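Local coordinates for putative lipase/esterase (Lactobacillus plantarum WCFS1, PDB 3BXP), which is probably a carboxylesterase or lipase of the alpha/beta-hydrolase superfamily, hydrolysing ester bonds, though its natural substrate is not established, at residues A20-Q25 with Y35-I40; H67-N72 with G91-W96; D95-Q100 with H104-Q109. All coordinates share one frame; numbering follows the deposited sequence.

The three contacts lie on the same side of the chain's centre, their own centres about 9 to 10 Å apart. Contacts 1 and 2 share one sheet: strand 67-72 runs between strands 16-23 and 35-41, with Ile40 N probably hydrogen-bonded to Val69 O (2.7 Å). Contacts 2 and 3 share helix 85-99 through Asp95 and Trp96, and His67 NE2 probably bonds His105 O at 2.9 Å. Contact 3 returns to contact 1, where Trp22 CE2 is 3.4 Å from His104 CD2. The chain then enters strand 110-116, which leads to a GxSxG sequence consistent with a nucleophile elbow. The bound propanediol touches contact 3.

Contact 1: A20-Q25 with Y35-I40; sequences AYWLDQ and YPIMII
A chi1 of -60° sets CG of Tyr35 anti to its own carbonyl carbon, on a CB that is already directed toward 20-25, while Leu23, with CG anti to the backbone N, reaches out to meet the ring. The two side chains cross at about a right angle. Leu23 CD2 stands over the middle of the Tyr35 ring, 3.8 Å from the centroid and close to the ring normal, which is the geometry of a CH-pi contact. The amide of Gln25 comes from the other side of the ring plane: its NE2 is 3.5 Å from Tyr35 CE2, approaching obliquely, and the amide and ring planes differ by 27°. That NE2 is also hydrogen-bonded to Val33 O.

Strands 16-23 and 35-41 belong to the central sheet of an alpha/beta-hydrolase fold but are not adjacent in it. Strand 67-72 separates them, consistent with the 9.0 Å between the CA atoms of Trp22 and Ile37, and the ring of His67 meets both Tyr35 and Trp22 edge-to-face. Side chains therefore make the connection across the intervening strand. Trp22 CZ3 lies 3.7 Å from Ile37 CD1, and the indole NE1 is held by Glu5.

Beyond the strand end, Tyr35 OH donates to Asp24 O at 2.8 Å, tilted 24° from the carbonyl plane. A phenylalanine in place of Tyr35 would probably leave Asp24 O without this donor and the ring freer to shift. One water donates to both Gln25 OE1 (2.8 Å) and Tyr35 OH (3.2 Å), the bond to the hydroxyl being the longer.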
loop_
_atom_site.group_PDB
_atom_site.type_symbol
_atom_site.label_atom_id
_atom_site.label_comp_id
_atom_site.label_asym_id
_atom_site.label_seq_id
_atom_site.Cartn_x
_atom_site.Cartn_y
_atom_site.Cartn_z
ATOM N N ALA B 20 28.571 -4.903 -11.697
ATOM C CA ALA B 20 27.578 -5.304 -12.693
ATOM C C ALA B 20 27.456 -6.808 -12.775
ATOM O O ALA B 20 28.427 -7.550 -12.737
ATOM C CB ALA B 20 27.905 -4.753 -14.073
ATOM N N TYR B 21 26.217 -7.221 -12.822
ATOM C CA TYR B 21 25.894 -8.636 -13.006
ATOM C C TYR B 21 25.139 -8.767 -14.320
ATOM O O TYR B 21 23.951 -8.436 -14.412
ATOM C CB TYR B 21 25.029 -9.104 -11.862
ATOM C CG TYR B 21 25.650 -8.929 -10.506
ATOM C CD1 TYR B 21 26.511 -9.888 -9.983
ATOM C CD2 TYR B 21 25.385 -7.806 -9.759
ATOM C CE1 TYR B 21 27.059 -9.726 -8.725
ATOM C CE2 TYR B 21 25.937 -7.645 -8.480
ATOM C CZ TYR B 21 26.762 -8.623 -7.988
ATOM O OH TYR B 21 27.291 -8.451 -6.734
ATOM N N TRP B 22 25.883 -9.218 -15.329
ATOM C CA TRP B 22 25.390 -9.310 -16.685
ATOM C C TRP B 22 24.807 -10.666 -16.919
ATOM O O TRP B 22 25.503 -11.672 -16.877
ATOM C CB TRP B 22 26.511 -9.017 -17.697
ATOM C CG TRP B 22 27.205 -7.756 -17.558
ATOM C CD1 TRP B 22 28.556 -7.575 -17.304
ATOM C CD2 TRP B 22 26.651 -6.419 -17.683
ATOM N NE1 TRP B 22 28.851 -6.241 -17.268
ATOM C CE2 TRP B 22 27.712 -5.506 -17.468
ATOM C CE3 TRP B 22 25.374 -5.916 -17.935
ATOM C CZ2 TRP B 22 27.530 -4.120 -17.531
ATOM C CZ3 TRP B 22 25.187 -4.540 -17.958
ATOM C CH2 TRP B 22 26.268 -3.657 -17.795
ATOM N N LEU B 23 23.509 -10.694 -17.151
ATOM C CA LEU B 23 22.848 -11.968 -17.505
ATOM C C LEU B 23 23.315 -12.473 -18.862
ATOM O O LEU B 23 23.333 -11.724 -19.829
ATOM C CB LEU B 23 21.323 -11.774 -17.473
ATOM C CG LEU B 23 20.422 -13.000 -17.516
ATOM C CD1 LEU B 23 20.747 -13.943 -16.390
ATOM C CD2 LEU B 23 18.959 -12.523 -17.451
ATOM N N ASP B 24 23.694 -13.749 -18.930
ATOM C CA ASP B 24 24.004 -14.391 -20.208
ATOM C C ASP B 24 22.791 -14.503 -21.133
ATOM O O ASP B 24 21.597 -14.642 -20.690
ATOM C CB ASP B 24 24.540 -15.826 -20.037
ATOM C CG ASP B 24 25.914 -15.882 -19.390
ATOM O OD1 ASP B 24 26.608 -14.861 -19.374
ATOM O OD2 ASP B 24 26.298 -16.983 -18.938
ATOM N N GLN B 25 23.109 -14.465 -22.421
ATOM C CA GLN B 25 22.166 -14.859 -23.484
ATOM C C GLN B 25 21.967 -16.363 -23.439
ATOM O O GLN B 25 22.839 -17.077 -22.952
ATOM C CB GLN B 25 22.715 -14.415 -24.839
ATOM C CG GLN B 25 22.757 -12.902 -25.011
ATOM C CD GLN B 25 21.397 -12.302 -24.999
ATOM O OE1 GLN B 25 20.510 -12.733 -25.773
ATOM N NE2 GLN B 25 21.179 -11.312 -24.138
ATOM N N TYR B 35 17.942 -7.372 -22.409
ATOM C CA TYR B 35 17.263 -7.522 -21.114
ATOM C C TYR B 35 17.130 -6.181 -20.434
ATOM O O TYR B 35 18.025 -5.316 -20.527
ATOM C CB TYR B 35 18.035 -8.427 -20.133
ATOM C CG TYR B 35 18.278 -9.839 -20.584
ATOM C CD1 TYR B 35 17.245 -10.666 -20.958
ATOM C CD2 TYR B 35 19.566 -10.342 -20.582
ATOM C CE1 TYR B 35 17.516 -11.987 -21.378
ATOM C CE2 TYR B 35 19.835 -11.629 -20.959
ATOM C CZ TYR B 35 18.836 -12.444 -21.351
ATOM O OH TYR B 35 19.199 -13.745 -21.704
ATOM N N PRO B 36 16.003 -5.975 -19.724
ATOM C CA PRO B 36 15.939 -4.866 -18.793
ATOM C C PRO B 36 17.036 -4.938 -17.750
ATOM O O PRO B 36 17.696 -5.952 -17.562
ATOM C CB PRO B 36 14.554 -5.040 -18.074
ATOM C CG PRO B 36 13.809 -6.056 -18.850
ATOM C CD PRO B 36 14.885 -6.914 -19.538
ATOM N N ILE B 37 17.249 -3.835 -17.045
ATOM C CA ILE B 37 18.330 -3.785 -16.052
ATOM C C ILE B 37 17.872 -2.989 -14.834
ATOM O O ILE B 37 17.236 -1.918 -14.948
ATOM C CB ILE B 37 19.639 -3.139 -16.692
ATOM C CG1 ILE B 37 20.824 -3.029 -15.703
ATOM C CG2 ILE B 37 19.385 -1.715 -17.231
ATOM C CD1 ILE B 37 22.164 -3.135 -16.365
HETATM N N MSE B 38 18.195 -3.516 -13.686
HETATM C CA MSE B 38 17.878 -2.858 -12.413
HETATM C C MSE B 38 19.156 -2.390 -11.774
HETATM O O MSE B 38 20.039 -3.173 -11.486
HETATM C CB MSE B 38 17.180 -3.804 -11.434
HETATM C CG MSE B 38 16.739 -3.103 -10.226
HETATM SE SE MSE B 38 15.645 -4.259 -9.094
HETATM C CE MSE B 38 14.133 -4.528 -10.319
ATOM N N ILE B 39 19.181 -1.107 -11.457
ATOM C CA ILE B 39 20.272 -0.494 -10.675
ATOM C C ILE B 39 19.857 -0.340 -9.217
ATOM O O ILE B 39 18.873 0.353 -8.912
ATOM C CB ILE B 39 20.610 0.925 -11.189
ATOM C CG1 ILE B 39 21.012 0.938 -12.665
ATOM C CG2 ILE B 39 21.736 1.566 -10.294
ATOM C CD1 ILE B 39 21.096 2.415 -13.235
ATOM N N ILE B 40 20.614 -0.985 -8.352
ATOM C CA ILE B 40 20.263 -1.116 -6.914
ATOM C C ILE B 40 21.132 -0.163 -6.093
ATOM O O ILE B 40 22.396 -0.229 -6.143
ATOM C CB ILE B 40 20.422 -2.579 -6.410
ATOM C CG1 ILE B 40 19.430 -3.540 -7.072
ATOM C CG2 ILE B 40 20.252 -2.612 -4.876
ATOM C CD1 ILE B 40 19.804 -5.022 -6.888
HETATM O O HOH W 1 18.822 -14.705 -24.728
#

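Contact 2: H67-N72 with G91-W96; sequences HTVVLN and GATIDW
Leu71 and Thr93 mark the closest approach of the two backbones, 7.6 Å from CA to CA, a spacing that lets 67-72 and 91-96 meet through their side chains without any hydrogen bond between them. Val69 and Leu71, two residues apart on the strand, both direct their CB toward the helix, whereas Val70 between them points away. Thr93 receives the pair with its two branches.

The methyl branch serves the valine: Thr93 CG2 lies 4.0 Å from Val69 CG1, and the two side chains slide past each other in opposite directions. The hydroxyl branch is met by the leucine, with Leu71 CD1 3.6 Å and CD2 4.0 Å from Thr93 OG1, the side chains crossing at a slant. With chi1 at -56°, Thr93 OG1 stays beside its own backbone N, close to the preceding turn of the helix, where it is hydrogen-bonded to Gln89 O. The one polar side-chain atom at this buried interface is thus satisfied within the helix and can present itself to the leucine methyls without needing a partner from the strand. Only 153 Å² is buried in all, so the contact is slender, and its evidence is van der Waals proximity alone. The helical backbone beneath is regular, Trp96 N bonding to Ala92 O at 2.8 Å.

Leu71 also touches Phe16 and Cys41 of the flanking strands. The helix lies on one face of the sheet in the beta-alpha-beta crossover from strand 67-72 to strand 110-116, passing strand 35-41 on the way. Ile94 packs on Ile39 of strand 35-41, Thr93 on Phe16 and Trp96 on Ile18 of strand 16-23, and Trp96 on Leu9 of strand 2-9, so the helix spans several neighbouring strands at once.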
loop_
_atom_site.group_PDB
_atom_site.type_symbol
_atom_site.label_atom_id
_atom_site.label_comp_id
_atom_site.label_asym_id
_atom_site.label_seq_id
_atom_site.Cartn_x
_atom_site.Cartn_y
_atom_site.Cartn_z
ATOM N N HIS B 67 19.263 -7.827 -16.006
ATOM C CA HIS B 67 20.607 -7.519 -15.509
ATOM C C HIS B 67 20.467 -6.737 -14.187
ATOM O O HIS B 67 19.409 -6.137 -13.955
ATOM C CB HIS B 67 21.291 -6.591 -16.460
ATOM C CG HIS B 67 21.507 -7.100 -17.833
ATOM N ND1 HIS B 67 22.299 -8.189 -18.117
ATOM C CD2 HIS B 67 21.098 -6.595 -19.024
ATOM C CE1 HIS B 67 22.373 -8.326 -19.434
ATOM N NE2 HIS B 67 21.659 -7.370 -20.004
ATOM N N THR B 68 21.512 -6.767 -13.350
ATOM C CA THR B 68 21.520 -5.872 -12.203
ATOM C C THR B 68 22.855 -5.231 -12.027
ATOM O O THR B 68 23.884 -5.807 -12.328
ATOM C CB THR B 68 21.056 -6.574 -10.928
ATOM O OG1 THR B 68 22.007 -7.566 -10.526
ATOM C CG2 THR B 68 19.686 -7.194 -11.149
ATOM N N VAL B 69 22.829 -3.995 -11.531
ATOM C CA VAL B 69 24.080 -3.263 -11.181
ATOM C C VAL B 69 23.868 -2.733 -9.782
ATOM O O VAL B 69 22.818 -2.152 -9.498
ATOM C CB VAL B 69 24.379 -2.075 -12.154
ATOM C CG1 VAL B 69 25.551 -1.125 -11.639
ATOM C CG2 VAL B 69 24.694 -2.580 -13.609
ATOM N N VAL B 70 24.842 -2.938 -8.902
ATOM C CA VAL B 70 24.792 -2.343 -7.561
ATOM C C VAL B 70 25.699 -1.150 -7.534
ATOM O O VAL B 70 26.842 -1.251 -7.968
ATOM C CB VAL B 70 25.184 -3.383 -6.472
ATOM C CG1 VAL B 70 25.182 -2.695 -5.081
ATOM C CG2 VAL B 70 24.202 -4.616 -6.513
ATOM N N LEU B 71 25.134 -0.014 -7.101
ATOM C CA LEU B 71 25.758 1.312 -7.083
ATOM C C LEU B 71 26.046 1.703 -5.643
ATOM O O LEU B 71 25.139 1.949 -4.878
ATOM C CB LEU B 71 24.860 2.350 -7.732
ATOM C CG LEU B 71 25.329 3.804 -7.411
ATOM C CD1 LEU B 71 26.767 4.126 -7.806
ATOM C CD2 LEU B 71 24.278 4.742 -8.057
ATOM N N ASN B 72 27.320 1.683 -5.267
ATOM C CA ASN B 72 27.741 2.097 -3.955
ATOM C C ASN B 72 27.960 3.605 -3.907
ATOM O O ASN B 72 29.036 4.057 -4.054
ATOM C CB ASN B 72 29.011 1.333 -3.582
ATOM C CG ASN B 72 28.744 -0.057 -2.948
ATOM O OD1 ASN B 72 27.616 -0.541 -2.829
ATOM N ND2 ASN B 72 29.818 -0.671 -2.481
ATOM N N GLY B 91 23.492 9.207 -12.098
ATOM C CA GLY B 91 23.491 9.615 -13.498
ATOM C C GLY B 91 24.647 9.043 -14.326
ATOM O O GLY B 91 24.458 8.641 -15.498
ATOM N N ALA B 92 25.853 9.091 -13.754
ATOM C CA ALA B 92 27.044 8.541 -14.390
ATOM C C ALA B 92 26.925 7.014 -14.591
ATOM O O ALA B 92 27.452 6.469 -15.552
ATOM C CB ALA B 92 28.304 8.901 -13.600
ATOM N N THR B 93 26.220 6.343 -13.683
ATOM C CA THR B 93 26.064 4.872 -13.737
ATOM C C THR B 93 25.078 4.502 -14.855
ATOM O O THR B 93 25.260 3.497 -15.607
ATOM C CB THR B 93 25.609 4.305 -12.357
ATOM O OG1 THR B 93 26.535 4.688 -11.335
ATOM C CG2 THR B 93 25.487 2.784 -12.391
ATOM N N ILE B 94 24.005 5.259 -14.923
ATOM C CA ILE B 94 23.062 5.103 -16.014
ATOM C C ILE B 94 23.797 5.331 -17.360
ATOM O O ILE B 94 23.677 4.530 -18.310
ATOM C CB ILE B 94 21.858 6.057 -15.888
ATOM C CG1 ILE B 94 20.956 5.650 -14.684
ATOM C CG2 ILE B 94 21.071 6.050 -17.180
ATOM C CD1 ILE B 94 19.947 6.752 -14.239
ATOM N N ASP B 95 24.578 6.394 -17.438
ATOM C CA ASP B 95 25.384 6.640 -18.645
ATOM C C ASP B 95 26.317 5.474 -18.956
ATOM O O ASP B 95 26.349 4.921 -20.055
ATOM C CB ASP B 95 26.179 7.915 -18.429
ATOM C CG ASP B 95 26.930 8.371 -19.657
ATOM O OD1 ASP B 95 27.842 7.661 -20.035
ATOM O OD2 ASP B 95 26.664 9.454 -20.192
ATOM N N TRP B 96 27.029 5.016 -17.936
ATOM C CA TRP B 96 27.930 3.877 -18.149
ATOM C C TRP B 96 27.188 2.643 -18.703
ATOM O O TRP B 96 27.617 1.991 -19.662
ATOM C CB TRP B 96 28.695 3.557 -16.863
ATOM C CG TRP B 96 29.658 2.441 -17.041
ATOM C CD1 TRP B 96 30.918 2.498 -17.611
ATOM C CD2 TRP B 96 29.458 1.071 -16.645
ATOM N NE1 TRP B 96 31.493 1.240 -17.578
ATOM C CE2 TRP B 96 30.619 0.358 -17.001
ATOM C CE3 TRP B 96 28.405 0.382 -16.007
ATOM C CZ2 TRP B 96 30.758 -1.019 -16.742
ATOM C CZ3 TRP B 96 28.548 -0.985 -15.769
ATOM C CH2 TRP B 96 29.719 -1.658 -16.136
#

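Contact 3: D95-Q100 with H104-Q109; sequences DWITTQ and HHVDCQ. With PGR (R-1,2-propanediol), chain L.
At the close of helix 85-99, in the beta-alpha-beta crossover of this alpha/beta-hydrolase fold, the chain turns back through the short helix 101-104 and brings 104-109 alongside the helix end it has just left. His104 N donates to Gln100 O at 3.0 Å with an N-H...O angle of 149°, and His105 then leaves helical geometry with a positive phi of 67°. The side chains of Gln100 and His104 lie side by side, pointing the same way. Gln100 OE1 is at the ring edge, 3.8 Å from His104 CD2, and one water bridges it to His104 NE2. Trp22 stacks on the same imidazole.

Deeper in, Ile97 CG2 meets Val106 CG1 at 3.9 Å, the two side chains crossing at about a right angle. Further along, Cys108 SG touches Thr98 CG2 at 4.0 Å. The hydroxyl of that threonine is turned back on the helix: Thr98 OG1 donates to Asp95 O in the carbonyl plane, on an acceptor that also takes Thr99 N.

A propanediol, probably from the crystallisation liquor, places its O1 near Val106 O and is hydrogen-bonded to Asp34. Asp107, salt-bridged to Arg110 through OD2, forms an Asx turn with its other oxygen: OD1 accepts from Gln109 N at 2.9 Å, on the anti side of the carboxylate and 34° out of its plane.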
loop_
_atom_site.group_PDB
_atom_site.type_symbol
_atom_site.label_atom_id
_atom_site.label_comp_id
_atom_site.label_asym_id
_atom_site.label_seq_id
_atom_site.Cartn_x
_atom_site.Cartn_y
_atom_site.Cartn_z
ATOM N N ASP B 95 24.578 6.394 -17.438
ATOM C CA ASP B 95 25.384 6.640 -18.645
ATOM C C ASP B 95 26.317 5.474 -18.956
ATOM O O ASP B 95 26.349 4.921 -20.055
ATOM C CB ASP B 95 26.179 7.915 -18.429
ATOM C CG ASP B 95 26.930 8.371 -19.657
ATOM O OD1 ASP B 95 27.842 7.661 -20.035
ATOM O OD2 ASP B 95 26.664 9.454 -20.192
ATOM N N TRP B 96 27.029 5.016 -17.936
ATOM C CA TRP B 96 27.930 3.877 -18.149
ATOM C C TRP B 96 27.188 2.643 -18.703
ATOM O O TRP B 96 27.617 1.991 -19.662
ATOM C CB TRP B 96 28.695 3.557 -16.863
ATOM C CG TRP B 96 29.658 2.441 -17.041
ATOM C CD1 TRP B 96 30.918 2.498 -17.611
ATOM C CD2 TRP B 96 29.458 1.071 -16.645
ATOM N NE1 TRP B 96 31.493 1.240 -17.578
ATOM C CE2 TRP B 96 30.619 0.358 -17.001
ATOM C CE3 TRP B 96 28.405 0.382 -16.007
ATOM C CZ2 TRP B 96 30.758 -1.019 -16.742
ATOM C CZ3 TRP B 96 28.548 -0.985 -15.769
ATOM C CH2 TRP B 96 29.719 -1.658 -16.136
ATOM N N ILE B 97 26.015 2.363 -18.146
ATOM C CA ILE B 97 25.205 1.234 -18.609
ATOM C C ILE B 97 24.910 1.404 -20.095
ATOM O O ILE B 97 24.984 0.433 -20.834
ATOM C CB ILE B 97 23.910 1.094 -17.776
ATOM C CG1 ILE B 97 24.251 0.511 -16.376
ATOM C CG2 ILE B 97 22.865 0.255 -18.509
ATOM C CD1 ILE B 97 23.216 0.714 -15.310
ATOM N N THR B 98 24.561 2.616 -20.524
ATOM C CA THR B 98 24.269 2.827 -21.937
ATOM C C THR B 98 25.480 2.500 -22.806
ATOM O O THR B 98 25.345 1.972 -23.897
ATOM C CB THR B 98 23.708 4.243 -22.302
ATOM O OG1 THR B 98 24.686 5.273 -22.127
ATOM C CG2 THR B 98 22.470 4.555 -21.514
ATOM N N THR B 99 26.678 2.800 -22.320
ATOM C CA THR B 99 27.847 2.582 -23.094
ATOM C C THR B 99 28.072 1.068 -23.204
ATOM O O THR B 99 28.794 0.643 -24.094
ATOM C CB THR B 99 29.135 3.284 -22.536
ATOM O OG1 THR B 99 29.548 2.650 -21.333
ATOM C CG2 THR B 99 28.919 4.803 -22.302
ATOM N N GLN B 100 27.489 0.277 -22.272
ATOM C CA GLN B 100 27.648 -1.198 -22.271
ATOM C C GLN B 100 26.514 -1.940 -22.925
ATOM O O GLN B 100 26.446 -3.183 -22.845
ATOM C CB GLN B 100 27.736 -1.689 -20.821
ATOM C CG GLN B 100 28.840 -1.042 -20.077
ATOM C CD GLN B 100 30.192 -1.414 -20.645
ATOM O OE1 GLN B 100 30.480 -2.595 -20.845
ATOM N NE2 GLN B 100 31.013 -0.418 -20.939
ATOM N N HIS B 104 26.684 -6.066 -23.646
ATOM C CA HIS B 104 26.004 -7.029 -22.737
ATOM C C HIS B 104 24.517 -7.149 -22.951
ATOM O O HIS B 104 23.841 -7.824 -22.190
ATOM C CB HIS B 104 26.281 -6.687 -21.286
ATOM C CG HIS B 104 27.715 -6.812 -20.946
ATOM N ND1 HIS B 104 28.334 -8.046 -20.917
ATOM C CD2 HIS B 104 28.681 -5.886 -20.739
ATOM C CE1 HIS B 104 29.621 -7.871 -20.669
ATOM N NE2 HIS B 104 29.857 -6.574 -20.563
ATOM N N HIS B 105 24.030 -6.437 -23.966
ATOM C CA HIS B 105 22.647 -6.567 -24.477
ATOM C C HIS B 105 21.668 -6.078 -23.448
ATOM O O HIS B 105 20.984 -6.827 -22.810
ATOM C CB HIS B 105 22.393 -8.014 -24.866
ATOM C CG HIS B 105 23.495 -8.607 -25.692
ATOM N ND1 HIS B 105 23.895 -8.085 -26.906
ATOM C CD2 HIS B 105 24.297 -9.673 -25.455
ATOM C CE1 HIS B 105 24.889 -8.818 -27.386
ATOM N NE2 HIS B 105 25.148 -9.791 -26.522
ATOM N N VAL B 106 21.674 -4.763 -23.260
ATOM C CA VAL B 106 20.866 -4.106 -22.274
ATOM C C VAL B 106 19.770 -3.280 -22.955
ATOM O O VAL B 106 20.042 -2.508 -23.877
ATOM C CB VAL B 106 21.693 -3.122 -21.449
ATOM C CG1 VAL B 106 20.814 -2.513 -20.300
ATOM C CG2 VAL B 106 23.028 -3.765 -20.934
ATOM N N ASP B 107 18.524 -3.470 -22.527
ATOM C CA ASP B 107 17.425 -2.670 -23.082
ATOM C C ASP B 107 17.405 -1.363 -22.309
ATOM O O ASP B 107 16.956 -1.300 -21.155
ATOM C CB ASP B 107 16.067 -3.371 -22.934
ATOM C CG ASP B 107 14.920 -2.630 -23.594
ATOM O OD1 ASP B 107 15.041 -1.426 -23.977
ATOM O OD2 ASP B 107 13.860 -3.311 -23.763
ATOM N N CYS B 108 17.908 -0.324 -22.940
ATOM C CA CYS B 108 17.986 0.969 -22.264
ATOM C C CYS B 108 16.691 1.745 -22.216
ATOM O O CYS B 108 16.647 2.844 -21.660
ATOM C CB CYS B 108 19.072 1.842 -22.907
ATOM S SG CYS B 108 20.715 1.123 -22.603
ATOM N N GLN B 109 15.638 1.217 -22.811
ATOM C CA GLN B 109 14.302 1.746 -22.577
ATOM C C GLN B 109 13.627 1.162 -21.327
ATOM O O GLN B 109 12.521 1.569 -20.975
ATOM C CB GLN B 109 13.386 1.509 -23.782
ATOM C CG GLN B 109 13.965 2.088 -25.115
ATOM C CD GLN B 109 14.166 3.584 -25.016
ATOM O OE1 GLN B 109 13.216 4.323 -24.829
ATOM N NE2 GLN B 109 15.399 4.031 -25.120
HETATM C C1 PGR L . 20.472 -1.497 -26.870
HETATM C C2 PGR L . 21.423 -1.652 -28.039
HETATM C C3 PGR L . 20.743 -2.470 -29.131
HETATM O O1 PGR L . 20.313 -2.831 -26.452
HETATM O O2 PGR L . 21.783 -0.328 -28.410
HETATM O O HOH W 2 31.826 -4.676 -19.651
#